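Fimbrin (PDB 1RT8) binds actin filaments and crosslinks them, taking part in cell polarity, cytokinesis, mating and spore formation. Local coordinates at residues N10-R15 and Y237-A242; I127-L132 and P161-L166; S184-D189 and L250-V255; V190-N195 and L219-Q224. One frame throughout, in Å; residues are numbered along the deposited sequence.

In the fold
Interactions 1 and 2 both join the first calponin-homology domain to the second, while interactions 3 and 4 lie within the second; all four belong to the first actin-binding region. Helix 248-261 ties three of them together. Its segment 250-255 forms one half of interaction 3, meets segment 237-242 of interaction 1 where Ala242 CB lies 3.6 Å from Leu250 CD1, and meets interaction 2 where Leu252 CD1 lies 3.7 Å from Glu163 CG. Interaction 4 continues the loop of interaction 3, and Asn195 ND2 comes within 2.8 Å of Asp189 O, a probable hydrogen bond. The two interdomain contacts have centres about 18 Å apart, and a sulfate ion marks interaction 2.

Interaction 1 (N10-R15 and Y237-A242); sequences NEEERR and YLTPTA
The capped start of helix 240-244 in the second calponin-homology domain is where Glu12 of the first domain docks, its carboxylate meeting the hydroxyls of Thr239 and Thr241. Thr239 OG1 donates to Glu12 OE1 over 2.7 Å, arriving on the syn side and 21° out of the carboxylate plane. Thr241 OG1 donates to the other oxygen, Glu12 OE2, at 2.8 Å, but from well above that plane, with the Glu12 and Thr241 side chains crossing at about a right angle. The two oxygens are thus gripped separately, which limits rotation of the carboxylate. Glu12 reaches them through a chain bent at chi2 (-134°), after leaving its helix beside the backbone N.

Thr239 does double duty here. It is the N-cap of helix 240-244, and its OG1 accepts from Ala242 N at 3.0 Å while donating its own hydrogen bond to Glu12. The carboxylate therefore lies close to the N-terminus of the helix, where the helix dipole would be expected to favour a negative charge. Ala242 adds a packing contact, its CB 3.3 Å from Glu12 OE2.

In the first domain, helix 11-25 has a cap of its own. Asn10 OD1 accepts from Glu13 N at 2.8 Å along a nearly straight N-H line (172°), so Glu12 projects from the first turn of a helix whose start is fixed. Glu13 turns away from segment 237-242 and makes a second interdomain link, a salt bridge to Lys249 and a hydrogen bond to Asn247.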
loop_
_atom_site.group_PDB
_atom_site.type_symbol
_atom_site.label_atom_id
_atom_site.label_comp_id
_atom_site.label_asym_id
_atom_site.label_seq_id
_atom_site.Cartn_x
_atom_site.Cartn_y
_atom_site.Cartn_z
ATOM N N ASN A 10 -17.016 12.206 10.647
ATOM C CA ASN A 10 -16.455 13.501 11.017
ATOM C C ASN A 10 -16.669 14.567 9.942
ATOM O O ASN A 10 -16.207 14.424 8.810
ATOM C CB ASN A 10 -14.962 13.348 11.298
ATOM C CG ASN A 10 -14.307 14.657 11.679
ATOM O OD1 ASN A 10 -14.239 15.591 10.875
ATOM N ND2 ASN A 10 -13.820 14.733 12.911
ATOM N N GLU A 11 -17.352 15.643 10.317
ATOM C CA GLU A 11 -17.659 16.747 9.406
ATOM C C GLU A 11 -16.452 17.314 8.662
ATOM O O GLU A 11 -16.481 17.454 7.437
ATOM C CB GLU A 11 -18.333 17.895 10.170
ATOM C CG GLU A 11 -19.673 17.558 10.838
ATOM C CD GLU A 11 -19.546 16.459 11.890
ATOM O OE1 GLU A 11 -18.529 16.446 12.628
ATOM O OE2 GLU A 11 -20.461 15.603 11.988
ATOM N N GLU A 12 -15.397 17.653 9.397
ATOM C CA GLU A 12 -14.210 18.235 8.784
ATOM C C GLU A 12 -13.474 17.277 7.865
ATOM O O GLU A 12 -13.068 17.655 6.762
ATOM C CB GLU A 12 -13.252 18.747 9.857
ATOM C CG GLU A 12 -13.868 19.781 10.788
ATOM C CD GLU A 12 -12.960 20.976 10.996
ATOM O OE1 GLU A 12 -12.773 21.762 10.040
ATOM O OE2 GLU A 12 -12.426 21.124 12.115
ATOM N N GLU A 13 -13.284 16.044 8.320
ATOM C CA GLU A 13 -12.601 15.052 7.503
ATOM C C GLU A 13 -13.290 14.960 6.147
ATOM O O GLU A 13 -12.640 15.023 5.103
ATOM C CB GLU A 13 -12.612 13.692 8.201
ATOM C CG GLU A 13 -11.553 13.555 9.278
ATOM C CD GLU A 13 -11.714 12.291 10.096
ATOM O OE1 GLU A 13 -11.990 11.225 9.505
ATOM O OE2 GLU A 13 -11.551 12.361 11.334
ATOM N N ARG A 14 -14.612 14.834 6.167
ATOM C CA ARG A 14 -15.374 14.743 4.927
ATOM C C ARG A 14 -15.169 15.981 4.068
ATOM O O ARG A 14 -14.874 15.878 2.878
ATOM C CB ARG A 14 -16.864 14.568 5.229
ATOM C CG ARG A 14 -17.745 14.538 3.985
ATOM C CD ARG A 14 -19.164 14.131 4.336
ATOM N NE ARG A 14 -19.703 14.938 5.427
ATOM C CZ ARG A 14 -19.937 16.245 5.347
ATOM N NH1 ARG A 14 -19.685 16.904 4.223
ATOM N NH2 ARG A 14 -20.420 16.896 6.399
ATOM N N ARG A 15 -15.318 17.155 4.676
ATOM C CA ARG A 15 -15.153 18.404 3.942
ATOM C C ARG A 15 -13.767 18.530 3.330
ATOM O O ARG A 15 -13.625 18.704 2.117
ATOM C CB ARG A 15 -15.405 19.609 4.855
ATOM C CG ARG A 15 -15.270 20.946 4.135
ATOM C CD ARG A 15 -15.382 22.155 5.065
ATOM N NE ARG A 15 -16.702 22.307 5.670
ATOM C CZ ARG A 15 -17.118 21.646 6.746
ATOM N NH1 ARG A 15 -16.313 20.779 7.348
ATOM N NH2 ARG A 15 -18.336 21.859 7.229
ATOM N N TYR A 237 -5.375 21.175 4.422
ATOM C CA TYR A 237 -6.028 20.169 5.268
ATOM C C TYR A 237 -6.515 20.589 6.654
ATOM O O TYR A 237 -7.643 20.272 7.044
ATOM C CB TYR A 237 -5.122 18.950 5.467
ATOM C CG TYR A 237 -4.675 18.260 4.206
ATOM C CD1 TYR A 237 -3.485 18.617 3.579
ATOM C CD2 TYR A 237 -5.433 17.230 3.647
ATOM C CE1 TYR A 237 -3.054 17.961 2.419
ATOM C CE2 TYR A 237 -5.015 16.570 2.491
ATOM C CZ TYR A 237 -3.827 16.939 1.883
ATOM O OH TYR A 237 -3.409 16.294 0.737
ATOM N N LEU A 238 -5.661 21.289 7.394
ATOM C CA LEU A 238 -5.966 21.689 8.770
ATOM C C LEU A 238 -6.737 22.993 8.975
ATOM O O LEU A 238 -6.457 24.003 8.335
ATOM C CB LEU A 238 -4.657 21.756 9.561
ATOM C CG LEU A 238 -4.705 21.784 11.089
ATOM C CD1 LEU A 238 -5.380 20.521 11.608
ATOM C CD2 LEU A 238 -3.281 21.894 11.634
ATOM N N THR A 239 -7.703 22.955 9.885
ATOM C CA THR A 239 -8.496 24.130 10.221
ATOM C C THR A 239 -8.264 24.433 11.701
ATOM O O THR A 239 -7.832 23.563 12.463
ATOM C CB THR A 239 -9.998 23.881 10.023
ATOM O OG1 THR A 239 -10.424 22.827 10.897
ATOM C CG2 THR A 239 -10.293 23.514 8.571
ATOM N N PRO A 240 -8.557 25.666 12.131
ATOM C CA PRO A 240 -8.360 26.031 13.538
ATOM C C PRO A 240 -9.042 25.054 14.484
ATOM O O PRO A 240 -8.453 24.627 15.475
ATOM C CB PRO A 240 -8.969 27.424 13.618
ATOM C CG PRO A 240 -8.692 27.980 12.247
ATOM C CD PRO A 240 -9.072 26.812 11.361
ATOM N N THR A 241 -10.282 24.696 14.164
ATOM C CA THR A 241 -11.059 23.772 14.984
ATOM C C THR A 241 -10.517 22.341 14.925
ATOM O O THR A 241 -10.518 21.631 15.932
ATOM C CB THR A 241 -12.553 23.771 14.560
ATOM O OG1 THR A 241 -12.645 23.700 13.132
ATOM C CG2 THR A 241 -13.256 25.038 15.050
ATOM N N ALA A 242 -10.045 21.918 13.755
ATOM C CA ALA A 242 -9.495 20.571 13.612
ATOM C C ALA A 242 -8.171 20.482 14.367
ATOM O O ALA A 242 -7.796 19.421 14.867
ATOM C CB ALA A 242 -9.285 20.233 12.137
#

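Interaction 2 (I127-L132 and P161-L166); sequences IIRRGL and PPEKIL. With SO4 (sulfate ion), chain C.
Arg129, from helix 117-131 of the first calponin-homology domain, grips Glu163, on helix 162-176 of the second, side-on with two nitrogens. Arg129 NE gives the straighter bond (163°) to Glu163 OE2 at 3.0 Å, and that oxygen lies in the guanidinium plane. The partner bond, from Arg129 NH2 to the syn lone pair of Glu163 OE1, is 2.8 Å long but more bent, at 138°. The two flat groups are turned 47° against each other, so the salt bridge is twisted. An arginine chain extended from CG to NE spans the gap, while the glutamate is bent at chi2 to bring its carboxylate round. Pro162 packs on the same group, its CD over one guanidinium face, 3.7 Å from Arg129 NH2.

The sulfate side is looser: Arg129 NH1 and NH2 share sulfate O1 through weak bonds, each 3.0 Å long, and the ion probably comes from the crystallisation liquor. The contact as a whole lies at the surface.

Behind this polar bridge, Leu132 and Leu166 both lean on Ala256 of helix 248-261, which runs alongside the junction of the two domains.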
loop_
_atom_site.group_PDB
_atom_site.type_symbol
_atom_site.label_atom_id
_atom_site.label_comp_id
_atom_site.label_asym_id
_atom_site.label_seq_id
_atom_site.Cartn_x
_atom_site.Cartn_y
_atom_site.Cartn_z
ATOM N N ILE A 127 -6.075 6.019 1.129
ATOM C CA ILE A 127 -5.455 6.370 -0.152
ATOM C C ILE A 127 -4.690 7.698 -0.042
ATOM O O ILE A 127 -3.543 7.789 -0.490
ATOM C CB ILE A 127 -6.505 6.454 -1.292
ATOM C CG1 ILE A 127 -7.153 5.077 -1.493
ATOM C CG2 ILE A 127 -5.845 6.880 -2.602
ATOM C CD1 ILE A 127 -8.223 5.037 -2.574
ATOM N N ILE A 128 -5.315 8.708 0.564
ATOM C CA ILE A 128 -4.691 10.022 0.739
ATOM C C ILE A 128 -3.439 9.920 1.597
ATOM O O ILE A 128 -2.411 10.535 1.291
ATOM C CB ILE A 128 -5.643 11.033 1.413
ATOM C CG1 ILE A 128 -6.762 11.435 0.449
ATOM C CG2 ILE A 128 -4.862 12.279 1.851
ATOM C CD1 ILE A 128 -7.760 12.396 1.056
ATOM N N ARG A 129 -3.536 9.152 2.680
ATOM C CA ARG A 129 -2.415 8.955 3.591
ATOM C C ARG A 129 -1.243 8.283 2.893
ATOM O O ARG A 129 -0.099 8.676 3.088
ATOM C CB ARG A 129 -2.860 8.119 4.795
ATOM C CG ARG A 129 -1.731 7.636 5.701
ATOM C CD ARG A 129 -2.297 6.994 6.967
ATOM N NE ARG A 129 -1.264 6.452 7.842
ATOM C CZ ARG A 129 -0.543 5.371 7.566
ATOM N NH1 ARG A 129 -0.740 4.709 6.431
ATOM N NH2 ARG A 129 0.371 4.942 8.427
ATOM N N ARG A 130 -1.529 7.272 2.076
ATOM C CA ARG A 130 -0.483 6.564 1.357
ATOM C C ARG A 130 0.284 7.483 0.402
ATOM O O ARG A 130 1.465 7.267 0.144
ATOM C CB ARG A 130 -1.083 5.387 0.574
ATOM C CG ARG A 130 -0.104 4.677 -0.380
ATOM C CD ARG A 130 1.090 4.092 0.362
ATOM N NE ARG A 130 2.068 3.486 -0.545
ATOM C CZ ARG A 130 2.844 4.169 -1.387
ATOM N NH1 ARG A 130 2.774 5.494 -1.451
ATOM N NH2 ARG A 130 3.689 3.520 -2.180
ATOM N N GLY A 131 -0.378 8.518 -0.102
ATOM C CA GLY A 131 0.275 9.424 -1.033
ATOM C C GLY A 131 0.996 10.625 -0.438
ATOM O O GLY A 131 1.823 11.242 -1.108
ATOM N N LEU A 132 0.700 10.944 0.818
ATOM C CA LEU A 132 1.294 12.093 1.497
ATOM C C LEU A 132 2.775 12.386 1.261
ATOM O O LEU A 132 3.120 13.507 0.915
ATOM C CB LEU A 132 1.031 12.002 2.999
ATOM C CG LEU A 132 -0.443 12.055 3.397
ATOM C CD1 LEU A 132 -0.552 11.917 4.904
ATOM C CD2 LEU A 132 -1.068 13.363 2.929
ATOM N N PRO A 161 6.240 4.000 8.104
ATOM C CA PRO A 161 4.985 4.672 7.756
ATOM C C PRO A 161 5.169 6.186 7.916
ATOM O O PRO A 161 6.088 6.627 8.606
ATOM C CB PRO A 161 3.989 4.080 8.748
ATOM C CG PRO A 161 4.851 3.790 9.958
ATOM C CD PRO A 161 6.106 3.213 9.344
ATOM N N PRO A 162 4.306 6.992 7.270
ATOM C CA PRO A 162 4.354 8.461 7.324
ATOM C C PRO A 162 4.611 9.038 8.722
ATOM O O PRO A 162 5.534 9.835 8.917
ATOM C CB PRO A 162 2.984 8.869 6.784
ATOM C CG PRO A 162 2.696 7.796 5.786
ATOM C CD PRO A 162 3.130 6.536 6.503
ATOM N N GLU A 163 3.796 8.627 9.693
ATOM C CA GLU A 163 3.929 9.117 11.064
ATOM C C GLU A 163 5.316 8.925 11.678
ATOM O O GLU A 163 5.766 9.755 12.474
ATOM C CB GLU A 163 2.881 8.457 11.975
ATOM C CG GLU A 163 1.429 8.688 11.547
ATOM C CD GLU A 163 0.894 7.580 10.645
ATOM O OE1 GLU A 163 1.704 6.876 9.999
ATOM O OE2 GLU A 163 -0.342 7.420 10.570
ATOM N N LYS A 164 6.005 7.848 11.310
ATOM C CA LYS A 164 7.315 7.593 11.893
ATOM C C LYS A 164 8.482 8.273 11.196
ATOM O O LYS A 164 9.624 8.198 11.654
ATOM C CB LYS A 164 7.543 6.089 12.017
ATOM C CG LYS A 164 6.627 5.477 13.066
ATOM C CD LYS A 164 6.755 3.966 13.154
ATOM C CE LYS A 164 5.716 3.403 14.116
ATOM N NZ LYS A 164 5.796 1.923 14.226
ATOM N N ILE A 165 8.196 8.944 10.089
ATOM C CA ILE A 165 9.234 9.679 9.377
ATOM C C ILE A 165 9.071 11.156 9.729
ATOM O O ILE A 165 10.047 11.883 9.905
ATOM C CB ILE A 165 9.099 9.506 7.847
ATOM C CG1 ILE A 165 9.479 8.078 7.452
ATOM C CG2 ILE A 165 9.993 10.512 7.123
ATOM C CD1 ILE A 165 9.304 7.786 5.972
ATOM N N LEU A 166 7.820 11.588 9.845
ATOM C CA LEU A 166 7.524 12.975 10.158
ATOM C C LEU A 166 7.787 13.356 11.621
ATOM O O LEU A 166 8.246 14.462 11.900
ATOM C CB LEU A 166 6.082 13.286 9.759
ATOM C CG LEU A 166 5.820 13.268 8.244
ATOM C CD1 LEU A 166 4.324 13.414 7.952
ATOM C CD2 LEU A 166 6.605 14.403 7.592
HETATM S S SO4 C . 1.419 1.213 7.932
HETATM O O1 SO4 C . 0.072 2.065 7.637
HETATM O O2 SO4 C . 2.446 1.878 7.154
HETATM O O3 SO4 C . 1.670 1.198 9.213
HETATM O O4 SO4 C . 1.124 -0.065 7.338
#

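Interaction 3 (S184-D189 and L250-V255); sequences SNFSKD and LNLAFV
Phe186, in the loop segment 184-189, packs on Leu252 and Val255 of helix 248-261, and the residues around it hold the loop in shape. Within the loop, Ser184 is tied to Asp189: Ser184 N donates to the anti lone pair of Asp189 OD2 at 2.7 Å, and Ser184 OG donates to the same oxygen from the syn side. Next comes Asn185, whose OD1 accepts from Ser187 N at 3.1 Å, making an Asx turn. The same OD1 also takes Asp189 N at 2.9 Å, in the carbonyl plane and on a lone pair.

With the backbone so folded, Phe186 points into the interior of the second calponin-homology domain. Leu252 CD1 sits over the middle of its ring, 3.7 Å from the centroid and 11° off the normal, a clear CH-pi contact. Val255 comes instead at the rim, its CG2 lying 3.6 Å from Phe186 CE2, the two side chains crossing at about a right angle. Leu252 can cover the face because its CG stands anti to the backbone N (chi1 176°), carrying CD1 out toward the loop. Leu167 of helix 162-176 also touches the ring, so Phe186 is wedged between two helices of the domain.

Past the ring, Phe186 O lies 3.2 Å from Asn251 CB. The amide of Asn251 looks elsewhere, OD1 accepting from Tyr196 OH and ND2 donating to Asn247 O.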
loop_
_atom_site.group_PDB
_atom_site.type_symbol
_atom_site.label_atom_id
_atom_site.label_comp_id
_atom_site.label_asym_id
_atom_site.label_seq_id
_atom_site.Cartn_x
_atom_site.Cartn_y
_atom_site.Cartn_z
ATOM N N SER A 184 5.005 13.390 19.818
ATOM C CA SER A 184 4.961 11.937 19.678
ATOM C C SER A 184 3.674 11.478 18.995
ATOM O O SER A 184 3.429 10.282 18.850
ATOM C CB SER A 184 5.112 11.254 21.046
ATOM O OG SER A 184 3.969 11.457 21.854
ATOM N N ASN A 185 2.863 12.441 18.577
ATOM C CA ASN A 185 1.615 12.168 17.882
ATOM C C ASN A 185 1.167 13.430 17.157
ATOM O O ASN A 185 1.812 14.476 17.255
ATOM C CB ASN A 185 0.520 11.709 18.860
ATOM C CG ASN A 185 0.255 12.711 19.983
ATOM O OD1 ASN A 185 -0.117 13.863 19.745
ATOM N ND2 ASN A 185 0.437 12.261 21.221
ATOM N N PHE A 186 0.063 13.328 16.426
ATOM C CA PHE A 186 -0.457 14.467 15.699
ATOM C C PHE A 186 -1.848 14.821 16.191
ATOM O O PHE A 186 -2.722 15.190 15.406
ATOM C CB PHE A 186 -0.485 14.179 14.199
ATOM C CG PHE A 186 0.858 13.884 13.623
ATOM C CD1 PHE A 186 1.439 12.632 13.785
ATOM C CD2 PHE A 186 1.556 14.861 12.930
ATOM C CE1 PHE A 186 2.694 12.362 13.263
ATOM C CE2 PHE A 186 2.811 14.601 12.406
ATOM C CZ PHE A 186 3.382 13.349 12.572
ATOM N N SER A 187 -2.055 14.690 17.496
ATOM C CA SER A 187 -3.338 15.033 18.092
ATOM C C SER A 187 -3.097 15.943 19.290
ATOM O O SER A 187 -3.006 17.160 19.142
ATOM C CB SER A 187 -4.103 13.773 18.515
ATOM O OG SER A 187 -3.355 12.996 19.428
ATOM N N LYS A 188 -2.968 15.354 20.472
ATOM C CA LYS A 188 -2.738 16.131 21.683
ATOM C C LYS A 188 -1.482 17.009 21.615
ATOM O O LYS A 188 -1.523 18.187 21.969
ATOM C CB LYS A 188 -2.634 15.195 22.889
ATOM C CG LYS A 188 -3.057 15.837 24.197
ATOM C CD LYS A 188 -4.504 16.309 24.109
ATOM C CE LYS A 188 -4.948 17.023 25.376
ATOM N NZ LYS A 188 -6.325 17.588 25.233
ATOM N N ASP A 189 -0.375 16.437 21.150
ATOM C CA ASP A 189 0.896 17.159 21.066
ATOM C C ASP A 189 0.962 18.382 20.144
ATOM O O ASP A 189 1.891 19.178 20.249
ATOM C CB ASP A 189 2.013 16.194 20.673
ATOM C CG ASP A 189 2.399 15.262 21.803
ATOM O OD1 ASP A 189 1.701 15.260 22.838
ATOM O OD2 ASP A 189 3.395 14.529 21.649
ATOM N N LEU A 250 -6.151 15.069 9.791
ATOM C CA LEU A 250 -5.938 16.397 9.236
ATOM C C LEU A 250 -4.609 16.990 9.687
ATOM O O LEU A 250 -3.948 17.674 8.914
ATOM C CB LEU A 250 -7.099 17.322 9.613
ATOM C CG LEU A 250 -8.461 16.817 9.123
ATOM C CD1 LEU A 250 -9.575 17.733 9.622
ATOM C CD2 LEU A 250 -8.460 16.742 7.608
ATOM N N ASN A 251 -4.209 16.725 10.929
ATOM C CA ASN A 251 -2.939 17.258 11.416
ATOM C C ASN A 251 -1.766 16.530 10.766
ATOM O O ASN A 251 -0.745 17.139 10.461
ATOM C CB ASN A 251 -2.859 17.166 12.948
ATOM C CG ASN A 251 -3.481 18.372 13.643
ATOM O OD1 ASN A 251 -2.906 19.466 13.647
ATOM N ND2 ASN A 251 -4.659 18.182 14.227
ATOM N N LEU A 252 -1.909 15.231 10.536
ATOM C CA LEU A 252 -0.846 14.472 9.894
ATOM C C LEU A 252 -0.660 14.983 8.462
ATOM O O LEU A 252 0.461 15.218 8.014
ATOM C CB LEU A 252 -1.197 12.984 9.853
ATOM C CG LEU A 252 -0.191 12.094 9.120
ATOM C CD1 LEU A 252 1.088 11.989 9.943
ATOM C CD2 LEU A 252 -0.785 10.708 8.897
ATOM N N ALA A 253 -1.765 15.162 7.749
ATOM C CA ALA A 253 -1.706 15.628 6.368
ATOM C C ALA A 253 -1.039 17.001 6.304
ATOM O O ALA A 253 -0.184 17.252 5.448
ATOM C CB ALA A 253 -3.113 15.677 5.773
ATOM N N PHE A 254 -1.435 17.883 7.215
ATOM C CA PHE A 254 -0.872 19.224 7.310
ATOM C C PHE A 254 0.650 19.111 7.426
ATOM O O PHE A 254 1.384 19.689 6.626
ATOM C CB PHE A 254 -1.437 19.927 8.547
ATOM C CG PHE A 254 -0.793 21.250 8.858
ATOM C CD1 PHE A 254 -1.091 22.382 8.103
ATOM C CD2 PHE A 254 0.092 21.370 9.924
ATOM C CE1 PHE A 254 -0.516 23.622 8.411
ATOM C CE2 PHE A 254 0.671 22.600 10.243
ATOM C CZ PHE A 254 0.364 23.730 9.483
ATOM N N VAL A 255 1.120 18.356 8.420
ATOM C CA VAL A 255 2.553 18.174 8.633
ATOM C C VAL A 255 3.256 17.550 7.423
ATOM O O VAL A 255 4.393 17.897 7.108
ATOM C CB VAL A 255 2.836 17.280 9.867
ATOM C CG1 VAL A 255 4.335 17.019 9.991
ATOM C CG2 VAL A 255 2.310 17.953 11.126
#

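Interaction 4 (V190-N195 and L219-Q224); sequences VSDGEN and LQRAEQ
Arg221 reaches out of helix 218-230 and lays the edge of its guanidinium against the backbone of Asp192. Its NH1 donates to Asp192 O at 2.8 Å with an N-H...O angle of 142°. The bond is skewed, since the oxygen lies somewhat out of the guanidinium plane. The arginine begins extended, CG opposite the backbone N (chi1 -176°), then bends at chi3; the bend turns the group alongside the turn, and CD too passes 3.2 Å from Asp192 O. The other terminal nitrogen, NH2, is held by Thr215 O, so the guanidinium joins two backbone carbonyls and its rotation is restricted.

The receiving backbone is a type I turn from Val190 to Gly193 leading into helix 194-203 of the second calponin-homology domain. Gly193 is the N-cap residue, with a positive phi that suits glycine, and its lack of a side chain lets Arg221 CD come to 4.2 Å from Gly193 C. Asp192 OD1 accepts from Glu194 N at 2.9 Å, completing an Asx turn across this helix start.

Glu194 approaches the arginine obliquely. Its CG lies 3.8 Å from Arg221 NH1, and the carboxylate plane is turned 33° from that of the guanidinium. Glu194 OE2 stands well out of that plane at 4.1 Å from Arg221 NH1, near enough for the charges to attract but with no N-H aimed at it. The salt bridges of both acids go to Arg181, which takes Asp192 OD2 and Glu194 OE1 through its NH1.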
loop_
_atom_site.group_PDB
_atom_site.type_symbol
_atom_site.label_atom_id
_atom_site.label_comp_id
_atom_site.label_asym_id
_atom_site.label_seq_id
_atom_site.Cartn_x
_atom_site.Cartn_y
_atom_site.Cartn_z
ATOM N N VAL A 190 0.003 18.528 19.237
ATOM C CA VAL A 190 0.027 19.672 18.331
ATOM C C VAL A 190 -1.235 20.500 18.447
ATOM O O VAL A 190 -1.353 21.552 17.816
ATOM C CB VAL A 190 0.196 19.228 16.844
ATOM C CG1 VAL A 190 1.500 18.461 16.677
ATOM C CG2 VAL A 190 -0.992 18.379 16.397
ATOM N N SER A 191 -2.162 20.041 19.280
ATOM C CA SER A 191 -3.443 20.711 19.438
ATOM C C SER A 191 -3.485 22.107 20.060
ATOM O O SER A 191 -4.511 22.770 19.959
ATOM C CB SER A 191 -4.425 19.797 20.188
ATOM O OG SER A 191 -3.997 19.526 21.514
ATOM N N ASP A 192 -2.416 22.576 20.705
ATOM C CA ASP A 192 -2.495 23.919 21.277
ATOM C C ASP A 192 -1.797 24.968 20.423
ATOM O O ASP A 192 -1.727 26.139 20.796
ATOM C CB ASP A 192 -1.962 23.971 22.723
ATOM C CG ASP A 192 -0.484 23.663 22.831
ATOM O OD1 ASP A 192 0.258 23.793 21.829
ATOM O OD2 ASP A 192 -0.064 23.302 23.950
ATOM N N GLY A 193 -1.290 24.533 19.273
ATOM C CA GLY A 193 -0.632 25.439 18.342
ATOM C C GLY A 193 0.775 25.899 18.656
ATOM O O GLY A 193 1.391 26.576 17.835
ATOM N N GLU A 194 1.293 25.539 19.827
ATOM C CA GLU A 194 2.638 25.938 20.222
ATOM C C GLU A 194 3.740 25.272 19.419
ATOM O O GLU A 194 4.626 25.939 18.893
ATOM C CB GLU A 194 2.874 25.643 21.706
ATOM C CG GLU A 194 2.253 26.647 22.653
ATOM C CD GLU A 194 2.703 26.437 24.094
ATOM O OE1 GLU A 194 3.519 25.523 24.345
ATOM O OE2 GLU A 194 2.240 27.188 24.976
ATOM N N ASN A 195 3.705 23.947 19.336
ATOM C CA ASN A 195 4.737 23.242 18.595
ATOM C C ASN A 195 4.757 23.614 17.115
ATOM O O ASN A 195 5.826 23.698 16.509
ATOM C CB ASN A 195 4.594 21.735 18.803
ATOM C CG ASN A 195 4.972 21.323 20.225
ATOM O OD1 ASN A 195 5.790 21.983 20.856
ATOM N ND2 ASN A 195 4.390 20.238 20.725
ATOM N N LEU A 219 -7.996 28.944 20.290
ATOM C CA LEU A 219 -8.674 28.903 19.012
ATOM C C LEU A 219 -8.138 30.001 18.108
ATOM O O LEU A 219 -8.009 29.804 16.901
ATOM C CB LEU A 219 -10.183 29.048 19.205
ATOM C CG LEU A 219 -11.036 28.508 18.058
ATOM C CD1 LEU A 219 -10.481 27.163 17.577
ATOM C CD2 LEU A 219 -12.477 28.367 18.530
ATOM N N GLN A 220 -7.812 31.153 18.690
ATOM C CA GLN A 220 -7.273 32.263 17.910
ATOM C C GLN A 220 -5.835 31.971 17.531
ATOM O O GLN A 220 -5.383 32.330 16.447
ATOM C CB GLN A 220 -7.314 33.574 18.700
ATOM C CG GLN A 220 -8.705 34.139 18.932
ATOM C CD GLN A 220 -8.674 35.397 19.787
ATOM O OE1 GLN A 220 -7.954 36.351 19.482
ATOM N NE2 GLN A 220 -9.457 35.403 20.863
ATOM N N ARG A 221 -5.108 31.327 18.434
ATOM C CA ARG A 221 -3.722 30.996 18.154
ATOM C C ARG A 221 -3.666 30.033 16.969
ATOM O O ARG A 221 -2.801 30.151 16.100
ATOM C CB ARG A 221 -3.079 30.345 19.377
ATOM C CG ARG A 221 -1.599 30.052 19.218
ATOM C CD ARG A 221 -1.118 29.237 20.402
ATOM N NE ARG A 221 -1.464 29.895 21.660
ATOM C CZ ARG A 221 -1.529 29.277 22.833
ATOM N NH1 ARG A 221 -1.267 27.977 22.911
ATOM N NH2 ARG A 221 -1.864 29.953 23.930
ATOM N N ALA A 222 -4.597 29.085 16.942
ATOM C CA ALA A 222 -4.660 28.095 15.872
ATOM C C ALA A 222 -4.854 28.773 14.524
ATOM O O ALA A 222 -4.281 28.351 13.522
ATOM C CB ALA A 222 -5.802 27.121 16.124
ATOM N N GLU A 223 -5.676 29.817 14.506
ATOM C CA GLU A 223 -5.939 30.557 13.278
ATOM C C GLU A 223 -4.692 31.314 12.847
ATOM O O GLU A 223 -4.361 31.360 11.663
ATOM C CB GLU A 223 -7.096 31.533 13.490
ATOM C CG GLU A 223 -7.346 32.463 12.319
ATOM C CD GLU A 223 -7.590 31.721 11.019
ATOM O OE1 GLU A 223 -8.461 30.823 11.001
ATOM O OE2 GLU A 223 -6.918 32.045 10.014
ATOM N N GLN A 224 -3.999 31.902 13.815
ATOM C CA GLN A 224 -2.786 32.650 13.533
ATOM C C GLN A 224 -1.717 31.716 12.997
ATOM O O GLN A 224 -0.942 32.095 12.123
ATOM C CB GLN A 224 -2.280 33.356 14.802
ATOM C CG GLN A 224 -3.051 34.626 15.144
ATOM C CD GLN A 224 -2.771 35.159 16.547
ATOM O OE1 GLN A 224 -1.689 34.963 17.102
ATOM N NE2 GLN A 224 -3.749 35.854 17.114
#